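Dockerin type 1 (Clostridium thermocellum, PDB 4DH2) binds a type I cohesin through a calcium-loaded dockerin domain, the module that docks its parent protein, probably a glycoside hydrolase, into the cellulosome. Local coordinates at residues B[22-27]-B[33-38]; B[44-49]-B[58-63]. All coordinates share one frame; numbering follows the deposited sequence.

Interaction 1: residues B[22-27]-B[33-38]; sequences VLMKRY and ADFPAD
Tyr-27, near the end of helix 18-28, and Phe-35, in the loop that follows, meet as an offset stack, their ring centroids 4.0 Å apart and their planes only 12° from parallel. Followed outward, Tyr-27 begins the contact at once: its CB lies 3.4 Å from Phe-35 CE1. CG comes next, 3.5 Å from Phe-35 CZ; CD1 then sits over the centre of the phenylalanine ring, and CD2 stays near CZ. Farther out CE1 lies toward the rim of that ring, beside Asp-34, whose CA approaches the tyrosine ring at its edge, and CZ of the tyrosine still touches Phe-35 CE2. This course follows from CG standing anti to the backbone N (chi1 172°), which carries the phenol off the helix and across the returning loop.

The rim of Phe-35 is turned into the helix itself. Its CE1 lies 3.6 Å from Leu-23 O and its edge faces Met-24 CA, while Met-24 SD stands 4.0 Å from Phe-35 CZ, a Met-aromatic contact made at the ring edge. One residue further along the loop, Pro-36 CD rests 4.0 Å from Leu-23 CD1. The stack lies where the linker between the two calcium-binding halves turns back against helix 18-28 of this type I dockerin.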
loop_
_atom_site.group_PDB
_atom_site.type_symbol
_atom_site.label_atom_id
_atom_site.label_comp_id
_atom_site.label_asym_id
_atom_site.label_seq_id
_atom_site.Cartn_x
_atom_site.Cartn_y
_atom_site.Cartn_z
ATOM N N VAL B 22 4.585 0.077 -12.359
ATOM C CA VAL B 22 5.861 -0.536 -12.708
ATOM C C VAL B 22 6.145 -0.378 -14.198
ATOM O O VAL B 22 7.279 -0.003 -14.594
ATOM C CB VAL B 22 5.852 -2.028 -12.336
ATOM C CG1 VAL B 22 7.103 -2.700 -12.820
ATOM C CG2 VAL B 22 5.727 -2.181 -10.786
ATOM N N LEU B 23 5.126 -0.603 -15.038
ATOM C CA LEU B 23 5.289 -0.417 -16.478
ATOM C C LEU B 23 5.634 1.035 -16.853
ATOM O O LEU B 23 6.513 1.279 -17.705
ATOM C CB LEU B 23 4.052 -0.886 -17.241
ATOM C CG LEU B 23 3.857 -2.407 -17.321
ATOM C CD1 LEU B 23 2.479 -2.704 -17.878
ATOM C CD2 LEU B 23 4.917 -3.094 -18.157
ATOM N N MET B 24 4.968 1.996 -16.237
ATOM C CA MET B 24 5.269 3.397 -16.477
ATOM C C MET B 24 6.740 3.697 -16.143
ATOM O O MET B 24 7.458 4.342 -16.921
ATOM C CB MET B 24 4.360 4.268 -15.615
ATOM C CG MET B 24 4.724 5.724 -15.635
ATOM S SD MET B 24 4.297 6.517 -17.183
ATOM C CE MET B 24 2.582 6.856 -16.754
ATOM N N LYS B 25 7.173 3.259 -14.963
ATOM C CA LYS B 25 8.572 3.434 -14.554
ATOM C C LYS B 25 9.536 2.825 -15.544
ATOM O O LYS B 25 10.550 3.473 -15.926
ATOM C CB LYS B 25 8.819 2.858 -13.152
ATOM C CG LYS B 25 8.442 3.808 -12.019
ATOM C CD LYS B 25 9.079 3.345 -10.704
ATOM C CE LYS B 25 8.648 4.159 -9.456
ATOM N NZ LYS B 25 9.142 3.559 -8.115
ATOM N N ARG B 26 9.277 1.587 -15.958
ATOM C CA ARG B 26 10.168 0.932 -16.919
ATOM C C ARG B 26 10.138 1.617 -18.252
ATOM O O ARG B 26 11.142 1.707 -18.931
ATOM C CB ARG B 26 9.773 -0.537 -17.087
ATOM C CG ARG B 26 10.076 -1.309 -15.820
ATOM C CD ARG B 26 9.667 -2.792 -15.938
ATOM N NE ARG B 26 9.901 -3.409 -14.649
ATOM C CZ ARG B 26 9.579 -4.658 -14.336
ATOM N NH1 ARG B 26 9.046 -5.437 -15.258
ATOM N NH2 ARG B 26 9.807 -5.109 -13.114
ATOM N N TYR B 27 8.975 2.114 -18.632
ATOM C CA TYR B 27 8.865 2.794 -19.901
ATOM C C TYR B 27 9.679 4.093 -19.908
ATOM O O TYR B 27 10.416 4.341 -20.867
ATOM C CB TYR B 27 7.395 3.046 -20.203
ATOM C CG TYR B 27 7.106 3.917 -21.397
ATOM C CD1 TYR B 27 6.659 3.359 -22.590
ATOM C CD2 TYR B 27 7.184 5.294 -21.300
ATOM C CE1 TYR B 27 6.346 4.147 -23.676
ATOM C CE2 TYR B 27 6.896 6.097 -22.389
ATOM C CZ TYR B 27 6.471 5.523 -23.580
ATOM O OH TYR B 27 6.145 6.322 -24.672
ATOM N N ALA B 33 10.422 -0.532 -24.353
ATOM C CA ALA B 33 10.402 0.430 -25.444
ATOM C C ALA B 33 9.019 1.020 -25.560
ATOM O O ALA B 33 8.865 2.173 -25.946
ATOM C CB ALA B 33 10.779 -0.239 -26.737
ATOM N N ASP B 34 8.008 0.226 -25.208
ATOM C CA ASP B 34 6.629 0.659 -25.357
ATOM C C ASP B 34 5.679 -0.012 -24.358
ATOM O O ASP B 34 6.026 -1.021 -23.754
ATOM C CB ASP B 34 6.152 0.380 -26.779
ATOM C CG ASP B 34 5.218 1.444 -27.286
ATOM O OD1 ASP B 34 4.570 2.095 -26.446
ATOM O OD2 ASP B 34 5.145 1.641 -28.516
ATOM N N PHE B 35 4.503 0.579 -24.181
ATOM C CA PHE B 35 3.455 -0.003 -23.332
ATOM C C PHE B 35 2.727 -1.128 -24.052
ATOM O O PHE B 35 2.647 -1.136 -25.282
ATOM C CB PHE B 35 2.427 1.057 -22.940
ATOM C CG PHE B 35 2.933 2.068 -21.972
ATOM C CD1 PHE B 35 3.574 1.684 -20.815
ATOM C CD2 PHE B 35 2.743 3.410 -22.210
ATOM C CE1 PHE B 35 4.023 2.618 -19.919
ATOM C CE2 PHE B 35 3.194 4.352 -21.319
ATOM C CZ PHE B 35 3.838 3.959 -20.178
ATOM N N PRO B 36 2.184 -2.089 -23.289
ATOM C CA PRO B 36 1.340 -3.099 -23.944
ATOM C C PRO B 36 0.077 -2.491 -24.568
ATOM O O PRO B 36 -0.388 -2.951 -25.607
ATOM C CB PRO B 36 0.968 -4.046 -22.801
ATOM C CG PRO B 36 2.090 -3.897 -21.799
ATOM C CD PRO B 36 2.524 -2.451 -21.899
ATOM N N ALA B 37 -0.480 -1.465 -23.941
ATOM C CA ALA B 37 -1.662 -0.815 -24.492
ATOM C C ALA B 37 -1.302 -0.078 -25.787
ATOM O O ALA B 37 -0.134 0.265 -26.021
ATOM C CB ALA B 37 -2.271 0.143 -23.473
ATOM N N ASP B 38 -2.317 0.178 -26.610
ATOM C CA ASP B 38 -2.140 0.785 -27.936
ATOM C C ASP B 38 -1.633 2.229 -27.951
ATOM O O ASP B 38 -0.548 2.517 -28.464
ATOM C CB ASP B 38 -3.469 0.775 -28.700
ATOM C CG ASP B 38 -3.785 -0.573 -29.324
ATOM O OD1 ASP B 38 -2.841 -1.336 -29.625
ATOM O OD2 ASP B 38 -4.987 -0.855 -29.520
#

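Interaction 2: residues B[44-49]-B[58-63]; sequences GDVNGD and NYLKRY. With CA (calcium ion), chain I; SO4 (sulfate ion), chain K; SO4 (sulfate ion), chain J.
Val-46 and Tyr-59 mark the nearest approach of the two backbones, with CA atoms 7.2 Å apart; one belongs to the calcium loop that leaves helix 40-44 at Asp-45, the other to helix 54-64. No hydrogen bond joins the segments directly: the direct contact is apolar, supplemented by one sulfate. Val-46 straddles two helix residues: CG2 rests 3.5 Å from Tyr-59 CB, and CG1 reaches Leu-60 CD1, the two side chains crossing at about a right angle. One residue on, Asn-47 CB lies 3.6 Å from Tyr-59 CE1.

Asn-47 divides its amide between two tasks. With CG held between the backbone N and carbonyl carbon (chi1 68°), OD1 binds calcium at 2.3 Å while ND2 donates to Asp-49 OD2. Asn-47 ND2 also gives a nearly straight bond (164°) to O3 of a sulfate, 3.0 Å away. Tyr-59 OH lies within hydrogen-bonding reach of the same sulfate, 2.9 Å from its O1, and the ion spans loop and helix. A second sulfate, like the first probably from the crystallisation liquor, is held by the helix segment and does not join the two: Arg-62 NE and NH2 donate in almost straight bonds, and Asn-58 ND2 gives a further, more bent one.

Asp-45 OD1 and Asp-49 OD1 also bind the calcium, and a coordinating water donates to Asp-49 OD2 at 2.6 Å. Asp-45 OD1 additionally accepts from Asp-49 N on its syn side, which ties the turn round the metal. Val-51 O and the carboxylate of Asp-56 complete the site. Metal ligands spaced along a loop that leads into a helix are the hallmark of the EF-hand-like calcium motif of dockerins, here the second of two.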
loop_
_atom_site.group_PDB
_atom_site.type_symbol
_atom_site.label_atom_id
_atom_site.label_comp_id
_atom_site.label_asym_id
_atom_site.label_seq_id
_atom_site.Cartn_x
_atom_site.Cartn_y
_atom_site.Cartn_z
ATOM N N GLY B 44 -0.952 6.980 -21.129
ATOM C CA GLY B 44 0.193 7.324 -20.290
ATOM C C GLY B 44 0.307 8.763 -19.883
ATOM O O GLY B 44 0.974 9.052 -18.889
ATOM N N ASP B 45 -0.273 9.685 -20.663
ATOM C CA ASP B 45 -0.221 11.103 -20.315
ATOM C C ASP B 45 -1.443 11.399 -19.455
ATOM O O ASP B 45 -2.502 11.768 -19.979
ATOM C CB ASP B 45 -0.267 11.983 -21.560
ATOM C CG ASP B 45 -0.443 13.452 -21.234
ATOM O OD1 ASP B 45 -0.026 13.872 -20.149
ATOM O OD2 ASP B 45 -1.018 14.204 -22.066
ATOM N N VAL B 46 -1.303 11.221 -18.147
ATOM C CA VAL B 46 -2.473 11.256 -17.269
ATOM C C VAL B 46 -2.845 12.663 -16.820
ATOM O O VAL B 46 -3.963 12.880 -16.356
ATOM C CB VAL B 46 -2.300 10.372 -16.032
ATOM C CG1 VAL B 46 -2.033 8.946 -16.422
ATOM C CG2 VAL B 46 -1.186 10.891 -15.146
ATOM N N ASN B 47 -1.920 13.609 -16.936
ATOM C CA ASN B 47 -2.213 14.999 -16.573
ATOM C C ASN B 47 -2.575 15.835 -17.795
ATOM O O ASN B 47 -2.988 16.984 -17.669
ATOM C CB ASN B 47 -1.084 15.656 -15.765
ATOM C CG ASN B 47 0.167 15.873 -16.573
ATOM O OD1 ASN B 47 0.432 15.125 -17.483
ATOM N ND2 ASN B 47 0.954 16.875 -16.215
ATOM N N GLY B 48 -2.415 15.244 -18.974
ATOM C CA GLY B 48 -2.875 15.851 -20.208
ATOM C C GLY B 48 -2.040 17.024 -20.693
ATOM O O GLY B 48 -2.580 17.949 -21.291
ATOM N N ASP B 49 -0.732 16.999 -20.444
ATOM C CA ASP B 49 0.162 18.023 -20.974
ATOM C C ASP B 49 0.826 17.563 -22.269
ATOM O O ASP B 49 1.743 18.215 -22.777
ATOM C CB ASP B 49 1.222 18.445 -19.945
ATOM C CG ASP B 49 2.082 17.292 -19.470
ATOM O OD1 ASP B 49 1.887 16.168 -19.962
ATOM O OD2 ASP B 49 2.956 17.521 -18.606
ATOM N N ASN B 58 4.443 10.137 -11.177
ATOM C CA ASN B 58 4.067 10.655 -9.862
ATOM C C ASN B 58 2.561 10.719 -9.661
ATOM O O ASN B 58 2.060 10.474 -8.556
ATOM C CB ASN B 58 4.676 12.028 -9.639
ATOM C CG ASN B 58 4.603 12.443 -8.186
ATOM O OD1 ASN B 58 5.274 11.862 -7.337
ATOM N ND2 ASN B 58 3.760 13.408 -7.890
ATOM N N TYR B 59 1.806 11.031 -10.717
ATOM C CA TYR B 59 0.358 11.035 -10.604
ATOM C C TYR B 59 -0.124 9.633 -10.355
ATOM O O TYR B 59 -1.050 9.427 -9.573
ATOM C CB TYR B 59 -0.350 11.602 -11.839
ATOM C CG TYR B 59 -0.560 13.081 -11.763
ATOM C CD1 TYR B 59 0.259 13.949 -12.460
ATOM C CD2 TYR B 59 -1.561 13.615 -10.972
ATOM C CE1 TYR B 59 0.087 15.322 -12.381
ATOM C CE2 TYR B 59 -1.746 14.977 -10.878
ATOM C CZ TYR B 59 -0.932 15.826 -11.590
ATOM O OH TYR B 59 -1.128 17.179 -11.488
ATOM N N LEU B 60 0.482 8.655 -11.018
ATOM C CA LEU B 60 0.099 7.269 -10.747
ATOM C C LEU B 60 0.357 6.911 -9.280
ATOM O O LEU B 60 -0.486 6.261 -8.645
ATOM C CB LEU B 60 0.830 6.260 -11.631
ATOM C CG LEU B 60 0.098 5.771 -12.862
ATOM C CD1 LEU B 60 -0.022 6.917 -13.846
ATOM C CD2 LEU B 60 0.850 4.609 -13.474
ATOM N N LYS B 61 1.511 7.334 -8.747
ATOM C CA LYS B 61 1.854 7.078 -7.353
ATOM C C LYS B 61 0.784 7.691 -6.463
ATOM O O LYS B 61 0.276 7.021 -5.560
ATOM C CB LYS B 61 3.230 7.651 -7.016
ATOM C CG LYS B 61 3.646 7.541 -5.554
ATOM C CD LYS B 61 4.935 8.306 -5.209
ATOM C CE LYS B 61 6.184 7.544 -5.648
ATOM N NZ LYS B 61 7.455 7.936 -4.928
ATOM N N ARG B 62 0.439 8.956 -6.710
ATOM C CA ARG B 62 -0.611 9.648 -5.930
ATOM C C ARG B 62 -1.957 8.926 -5.968
ATOM O O ARG B 62 -2.685 8.833 -4.959
ATOM C CB ARG B 62 -0.786 11.103 -6.417
ATOM C CG ARG B 62 0.355 12.022 -6.044
ATOM C CD ARG B 62 0.117 13.413 -6.615
ATOM N NE ARG B 62 1.218 14.309 -6.354
ATOM C CZ ARG B 62 1.349 15.512 -6.913
ATOM N NH1 ARG B 62 0.438 15.947 -7.779
ATOM N NH2 ARG B 62 2.391 16.278 -6.609
ATOM N N TYR B 63 -2.308 8.427 -7.140
ATOM C CA TYR B 63 -3.539 7.694 -7.320
ATOM C C TYR B 63 -3.493 6.410 -6.503
ATOM O O TYR B 63 -4.443 6.089 -5.793
ATOM C CB TYR B 63 -3.719 7.402 -8.805
ATOM C CG TYR B 63 -4.945 6.593 -9.159
ATOM C CD1 TYR B 63 -6.152 7.211 -9.456
ATOM C CD2 TYR B 63 -4.887 5.216 -9.216
ATOM C CE1 TYR B 63 -7.280 6.452 -9.800
ATOM C CE2 TYR B 63 -6.000 4.455 -9.547
ATOM C CZ TYR B 63 -7.191 5.079 -9.835
ATOM O OH TYR B 63 -8.290 4.309 -10.173
HETATM CA CA CA I . 1.962 14.034 -18.873
HETATM S S SO4 K . 3.804 14.388 -3.978
HETATM O O1 SO4 K . 4.607 13.818 -2.901
HETATM O O2 SO4 K . 4.672 15.198 -4.836
HETATM O O3 SO4 K . 3.219 13.307 -4.768
HETATM O O4 SO4 K . 2.722 15.206 -3.420
HETATM S S SO4 J . 0.811 19.327 -13.604
HETATM O O1 SO4 J . 1.194 18.795 -12.301
HETATM O O2 SO4 J . 1.973 19.199 -14.482
HETATM O O3 SO4 J . -0.348 18.614 -14.128
HETATM O O4 SO4 J . 0.430 20.736 -13.480
HETATM O O HOH W 1 3.739 15.111 -17.892
#

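Overall arrangement
Interaction 1 closes before interaction 2 opens, and their centres lie 14 Å apart on opposite sides of the middle of this small, strandless domain. The first belongs to helix 18-28 and the loop behind it, the second to the second calcium loop and helix 54-64; helix 40-44 follows the first contact and runs into the second at Gly-44. Met-24 joins the two, its CE packing 3.5 Å from Gly-44 O and 3.9 Å from Leu-60 CD1, so that the helices of both calcium motifs share one compact core. Helices 18-28 and 54-64 also present a shared docking surface, since Lys-25 and Lys-61 form salt bridges with aspartates of the cohesin chain.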